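PDB 3NZE: putative transcriptional regulator, sugar-binding family from Arthrobacter aurescens, which probably binds DNA and regulates transcription in response to a sugar. Local coordinates for residues V85-T97 with E118-S130. Sequence-based numbering, arbitrary orientation.
Sequences VVQLNGAGNMQTT and EQFPVPAFFDHAS
Gln87 and Gln119 meet through their amides where the parallel pairing of Val86 with Glu118 gives out, a worked example of a side chain taking over from backbone pairing at the C-terminal ends of two neighbouring parallel strands. Gln119 NE2 lies 2.9 Å from Gln87 OE1, which is in the amide plane of Gln119, while Phe120 N, at 3.3 Å from Gln87 OE1, approaches from the opposite face of the Gln87 carbonyl, well above its plane. The Gln87 chain reaches this position fully extended, with CG trans to the backbone N (chi1 -176°). At its other branch, NE2 donates to Asn89 O (2.8 Å), which fixes the rotation of the amide, and a water joins NE2 to Phe120 O. With an alanine here, Phe120 N and Gln119 NE2 are likely to lose their shared acceptor, and a gap would probably open beside Phe120 CB. The Phe120 ring turns an edge to Asn89 C and carries Val122 CG2 over one face.

Farther along, Ala91 N donates to Val122 O (3.0 Å) and Ala124 N to Gly92 O (3.0 Å). Gly90 CA sits 3.2 Å from Pro123 O, so close that a side chain would collide with the opposing carbonyls. A second water links Asn89 ND2, Gly90 O and Ala124 O, while Asn89 OD1 accepts from Trp64 N.

Glu118, which also forms a salt bridge with Arg116, has been seen to bind a calcium ion, though none is bound to this chain here. Strand 84-87 runs between strands 59-62 and 116-118 of the Rossmann-like sheet, with Gln87 touching helix 99-113 and Phe120 packing on helix 139-149.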
loop_
_atom_site.group_PDB
_atom_site.type_symbol
_atom_site.label_atom_id
_atom_site.label_comp_id
_atom_site.label_asym_id
_atom_site.label_seq_id
_atom_site.Cartn_x
_atom_site.Cartn_y
_atom_site.Cartn_z
ATOM N N VAL A 85 -7.096 -13.480 -4.915
ATOM C CA VAL A 85 -6.718 -12.169 -4.401
ATOM C C VAL A 85 -7.044 -12.134 -2.918
ATOM O O VAL A 85 -8.178 -12.394 -2.508
ATOM C CB VAL A 85 -7.410 -10.998 -5.133
ATOM C CG1 VAL A 85 -6.826 -10.814 -6.527
ATOM C CG2 VAL A 85 -8.913 -11.199 -5.189
ATOM N N VAL A 86 -6.032 -11.843 -2.109
ATOM C CA VAL A 86 -6.196 -11.847 -0.662
ATOM C C VAL A 86 -6.020 -10.452 -0.064
ATOM O O VAL A 86 -5.090 -9.713 -0.408
ATOM C CB VAL A 86 -5.279 -12.908 0.029
ATOM C CG1 VAL A 86 -3.786 -12.666 -0.293
ATOM C CG2 VAL A 86 -5.520 -12.939 1.537
ATOM N N GLN A 87 -6.936 -10.092 0.825
ATOM C CA GLN A 87 -6.919 -8.810 1.507
ATOM C C GLN A 87 -5.829 -8.812 2.588
ATOM O O GLN A 87 -5.788 -9.722 3.418
ATOM C CB GLN A 87 -8.298 -8.618 2.143
ATOM C CG GLN A 87 -8.542 -7.303 2.844
ATOM C CD GLN A 87 -9.943 -7.282 3.445
ATOM O OE1 GLN A 87 -10.808 -8.050 3.025
ATOM N NE2 GLN A 87 -10.171 -6.411 4.419
ATOM N N LEU A 88 -4.953 -7.803 2.589
ATOM C CA LEU A 88 -3.803 -7.800 3.505
ATOM C C LEU A 88 -4.037 -7.084 4.833
ATOM O O LEU A 88 -3.290 -7.295 5.789
ATOM C CB LEU A 88 -2.586 -7.169 2.824
ATOM C CG LEU A 88 -2.081 -7.917 1.587
ATOM C CD1 LEU A 88 -0.790 -7.268 1.058
ATOM C CD2 LEU A 88 -1.841 -9.379 1.936
ATOM N N ASN A 89 -5.061 -6.232 4.879
ATOM C CA ASN A 89 -5.379 -5.468 6.077
ATOM C C ASN A 89 -6.882 -5.446 6.318
ATOM O O ASN A 89 -7.648 -5.516 5.378
ATOM C CB ASN A 89 -4.847 -4.033 5.975
ATOM C CG ASN A 89 -5.303 -3.317 4.714
ATOM O OD1 ASN A 89 -5.306 -3.888 3.624
ATOM N ND2 ASN A 89 -5.666 -2.046 4.856
ATOM N N GLY A 90 -7.287 -5.347 7.585
ATOM C CA GLY A 90 -8.693 -5.433 7.952
ATOM C C GLY A 90 -9.481 -4.202 7.554
ATOM O O GLY A 90 -8.928 -3.243 7.003
ATOM N N ALA A 91 -10.784 -4.219 7.827
ATOM C CA ALA A 91 -11.640 -3.092 7.437
ATOM C C ALA A 91 -12.755 -2.888 8.441
ATOM O O ALA A 91 -13.259 -3.848 9.019
ATOM C CB ALA A 91 -12.233 -3.298 6.030
ATOM N N GLY A 92 -13.158 -1.634 8.614
ATOM C CA GLY A 92 -14.197 -1.302 9.573
ATOM C C GLY A 92 -13.561 -0.561 10.730
ATOM O O GLY A 92 -12.872 -1.160 11.552
ATOM N N ASN A 93 -13.784 0.749 10.798
ATOM C CA ASN A 93 -13.133 1.550 11.829
ATOM C C ASN A 93 -14.116 2.159 12.824
ATOM O O ASN A 93 -15.320 1.861 12.802
ATOM C CB ASN A 93 -12.249 2.623 11.180
ATOM C CG ASN A 93 -13.056 3.645 10.426
ATOM O OD1 ASN A 93 -14.276 3.681 10.543
ATOM N ND2 ASN A 93 -12.382 4.480 9.641
HETATM N N MSE A 94 -13.609 3.023 13.698
HETATM C CA MSE A 94 -14.422 3.564 14.779
HETATM C C MSE A 94 -15.499 4.521 14.293
HETATM O O MSE A 94 -16.344 4.948 15.072
HETATM C CB MSE A 94 -13.532 4.256 15.816
HETATM C CG MSE A 94 -12.782 5.457 15.277
HETATM SE SE MSE A 94 -11.624 6.199 16.654
HETATM C CE MSE A 94 -10.254 4.823 16.625
ATOM N N GLN A 95 -15.455 4.861 13.009
ATOM C CA GLN A 95 -16.490 5.682 12.380
ATOM C C GLN A 95 -17.540 4.820 11.678
ATOM O O GLN A 95 -18.510 5.348 11.151
ATOM C CB GLN A 95 -15.876 6.621 11.338
ATOM C CG GLN A 95 -14.593 7.306 11.784
ATOM C CD GLN A 95 -14.813 8.195 12.986
ATOM O OE1 GLN A 95 -15.890 8.761 13.159
ATOM N NE2 GLN A 95 -13.788 8.322 13.826
ATOM N N THR A 96 -17.337 3.502 11.680
ATOM C CA THR A 96 -18.191 2.552 10.939
ATOM C C THR A 96 -18.002 2.674 9.428
ATOM O O THR A 96 -18.930 2.463 8.636
ATOM C CB THR A 96 -19.706 2.607 11.361
ATOM O OG1 THR A 96 -20.346 3.765 10.807
ATOM C CG2 THR A 96 -19.843 2.622 12.870
ATOM N N THR A 97 -16.772 2.995 9.042
ATOM C CA THR A 97 -16.408 3.177 7.652
ATOM C C THR A 97 -15.398 2.123 7.224
ATOM O O THR A 97 -14.495 1.766 7.978
ATOM C CB THR A 97 -15.772 4.561 7.434
ATOM O OG1 THR A 97 -16.643 5.567 7.968
ATOM C CG2 THR A 97 -15.534 4.818 5.949
ATOM N N GLU A 118 -10.464 -13.610 -1.297
ATOM C CA GLU A 118 -10.376 -14.017 0.101
ATOM C C GLU A 118 -10.234 -12.808 1.014
ATOM O O GLU A 118 -9.212 -12.120 1.020
ATOM C CB GLU A 118 -9.207 -14.973 0.325
ATOM C CG GLU A 118 -9.365 -16.323 -0.382
ATOM C CD GLU A 118 -10.372 -17.238 0.302
ATOM O OE1 GLU A 118 -10.827 -16.907 1.420
ATOM O OE2 GLU A 118 -10.698 -18.295 -0.278
ATOM N N GLN A 119 -11.265 -12.557 1.803
ATOM C CA GLN A 119 -11.248 -11.410 2.697
ATOM C C GLN A 119 -10.842 -11.753 4.122
ATOM O O GLN A 119 -10.766 -12.921 4.512
ATOM C CB GLN A 119 -12.588 -10.671 2.653
ATOM C CG GLN A 119 -12.812 -10.063 1.283
ATOM C CD GLN A 119 -13.816 -8.945 1.281
ATOM O OE1 GLN A 119 -14.886 -9.078 0.696
ATOM N NE2 GLN A 119 -13.474 -7.823 1.927
ATOM N N PHE A 120 -10.604 -10.702 4.896
ATOM C CA PHE A 120 -9.906 -10.778 6.171
ATOM C C PHE A 120 -10.915 -10.306 7.226
ATOM O O PHE A 120 -11.215 -9.117 7.297
ATOM C CB PHE A 120 -8.716 -9.813 6.077
ATOM C CG PHE A 120 -7.621 -10.032 7.102
ATOM C CD1 PHE A 120 -7.488 -11.228 7.788
ATOM C CD2 PHE A 120 -6.699 -9.027 7.347
ATOM C CE1 PHE A 120 -6.459 -11.402 8.717
ATOM C CE2 PHE A 120 -5.685 -9.186 8.267
ATOM C CZ PHE A 120 -5.556 -10.377 8.952
ATOM N N PRO A 121 -11.455 -11.238 8.036
ATOM C CA PRO A 121 -12.582 -10.874 8.915
ATOM C C PRO A 121 -12.129 -10.197 10.208
ATOM O O PRO A 121 -12.421 -10.682 11.303
ATOM C CB PRO A 121 -13.222 -12.229 9.224
ATOM C CG PRO A 121 -12.071 -13.167 9.223
ATOM C CD PRO A 121 -11.179 -12.685 8.080
ATOM N N VAL A 122 -11.430 -9.075 10.067
ATOM C CA VAL A 122 -10.883 -8.336 11.201
ATOM C C VAL A 122 -11.082 -6.839 10.952
ATOM O O VAL A 122 -11.173 -6.413 9.787
ATOM C CB VAL A 122 -9.376 -8.660 11.409
ATOM C CG1 VAL A 122 -9.140 -10.169 11.376
ATOM C CG2 VAL A 122 -8.539 -7.991 10.358
ATOM N N PRO A 123 -11.173 -6.032 12.029
ATOM C CA PRO A 123 -11.420 -4.593 11.839
ATOM C C PRO A 123 -10.216 -3.892 11.199
ATOM O O PRO A 123 -9.186 -4.525 10.977
ATOM C CB PRO A 123 -11.640 -4.069 13.268
ATOM C CG PRO A 123 -11.833 -5.295 14.133
ATOM C CD PRO A 123 -11.122 -6.412 13.456
ATOM N N ALA A 124 -10.338 -2.596 10.935
ATOM C CA ALA A 124 -9.276 -1.854 10.249
ATOM C C ALA A 124 -7.978 -1.802 11.045
ATOM O O ALA A 124 -6.904 -1.730 10.470
ATOM C CB ALA A 124 -9.746 -0.424 9.923
ATOM N N PHE A 125 -8.097 -1.830 12.368
ATOM C CA PHE A 125 -6.961 -1.650 13.268
ATOM C C PHE A 125 -7.521 -1.952 14.651
ATOM O O PHE A 125 -8.736 -1.857 14.856
ATOM C CB PHE A 125 -6.488 -0.190 13.195
ATOM C CG PHE A 125 -5.067 0.026 13.642
ATOM C CD1 PHE A 125 -4.017 -0.213 12.773
ATOM C CD2 PHE A 125 -4.787 0.495 14.917
ATOM C CE1 PHE A 125 -2.703 -0.006 13.171
ATOM C CE2 PHE A 125 -3.472 0.699 15.322
ATOM C CZ PHE A 125 -2.438 0.455 14.443
ATOM N N PHE A 126 -6.664 -2.328 15.595
ATOM C CA PHE A 126 -7.136 -2.632 16.945
ATOM C C PHE A 126 -6.898 -1.489 17.918
ATOM O O PHE A 126 -5.874 -0.827 17.862
ATOM C CB PHE A 126 -6.470 -3.901 17.475
ATOM C CG PHE A 126 -6.860 -5.136 16.732
ATOM C CD1 PHE A 126 -8.120 -5.693 16.910
ATOM C CD2 PHE A 126 -5.967 -5.756 15.872
ATOM C CE1 PHE A 126 -8.488 -6.838 16.232
ATOM C CE2 PHE A 126 -6.332 -6.908 15.194
ATOM C CZ PHE A 126 -7.604 -7.443 15.366
ATOM N N ASP A 127 -7.856 -1.267 18.810
ATOM C CA ASP A 127 -7.712 -0.295 19.897
ATOM C C ASP A 127 -6.695 -0.763 20.936
ATOM O O ASP A 127 -6.005 0.053 21.559
ATOM C CB ASP A 127 -9.052 -0.087 20.617
ATOM C CG ASP A 127 -10.057 0.705 19.794
ATOM O OD1 ASP A 127 -9.705 1.179 18.695
ATOM O OD2 ASP A 127 -11.205 0.865 20.268
ATOM N N HIS A 128 -6.617 -2.076 21.126
ATOM C CA HIS A 128 -5.789 -2.666 22.165
ATOM C C HIS A 128 -4.973 -3.816 21.603
ATOM O O HIS A 128 -5.500 -4.676 20.901
ATOM C CB HIS A 128 -6.654 -3.199 23.322
ATOM C CG HIS A 128 -7.655 -2.213 23.838
ATOM N ND1 HIS A 128 -9.000 -2.299 23.551
ATOM C CD2 HIS A 128 -7.506 -1.120 24.622
ATOM C CE1 HIS A 128 -9.638 -1.302 24.138
ATOM N NE2 HIS A 128 -8.755 -0.572 24.794
ATOM N N ALA A 129 -3.689 -3.838 21.938
ATOM C CA ALA A 129 -2.815 -4.913 21.494
ATOM C C ALA A 129 -3.325 -6.277 21.945
ATOM O O ALA A 129 -3.155 -7.265 21.231
ATOM C CB ALA A 129 -1.383 -4.682 21.975
ATOM N N SER A 130 -3.951 -6.331 23.121
ATOM C CA SER A 130 -4.477 -7.593 23.625
ATOM C C SER A 130 -5.582 -8.150 22.720
ATOM O O SER A 130 -5.779 -9.366 22.656
ATOM C CB SER A 130 -4.965 -7.462 25.079
ATOM O OG SER A 130 -5.990 -6.487 25.207
HETATM O O HOH W 1 -12.843 -6.887 5.570
HETATM O O HOH W 2 -6.839 -1.594 7.629
#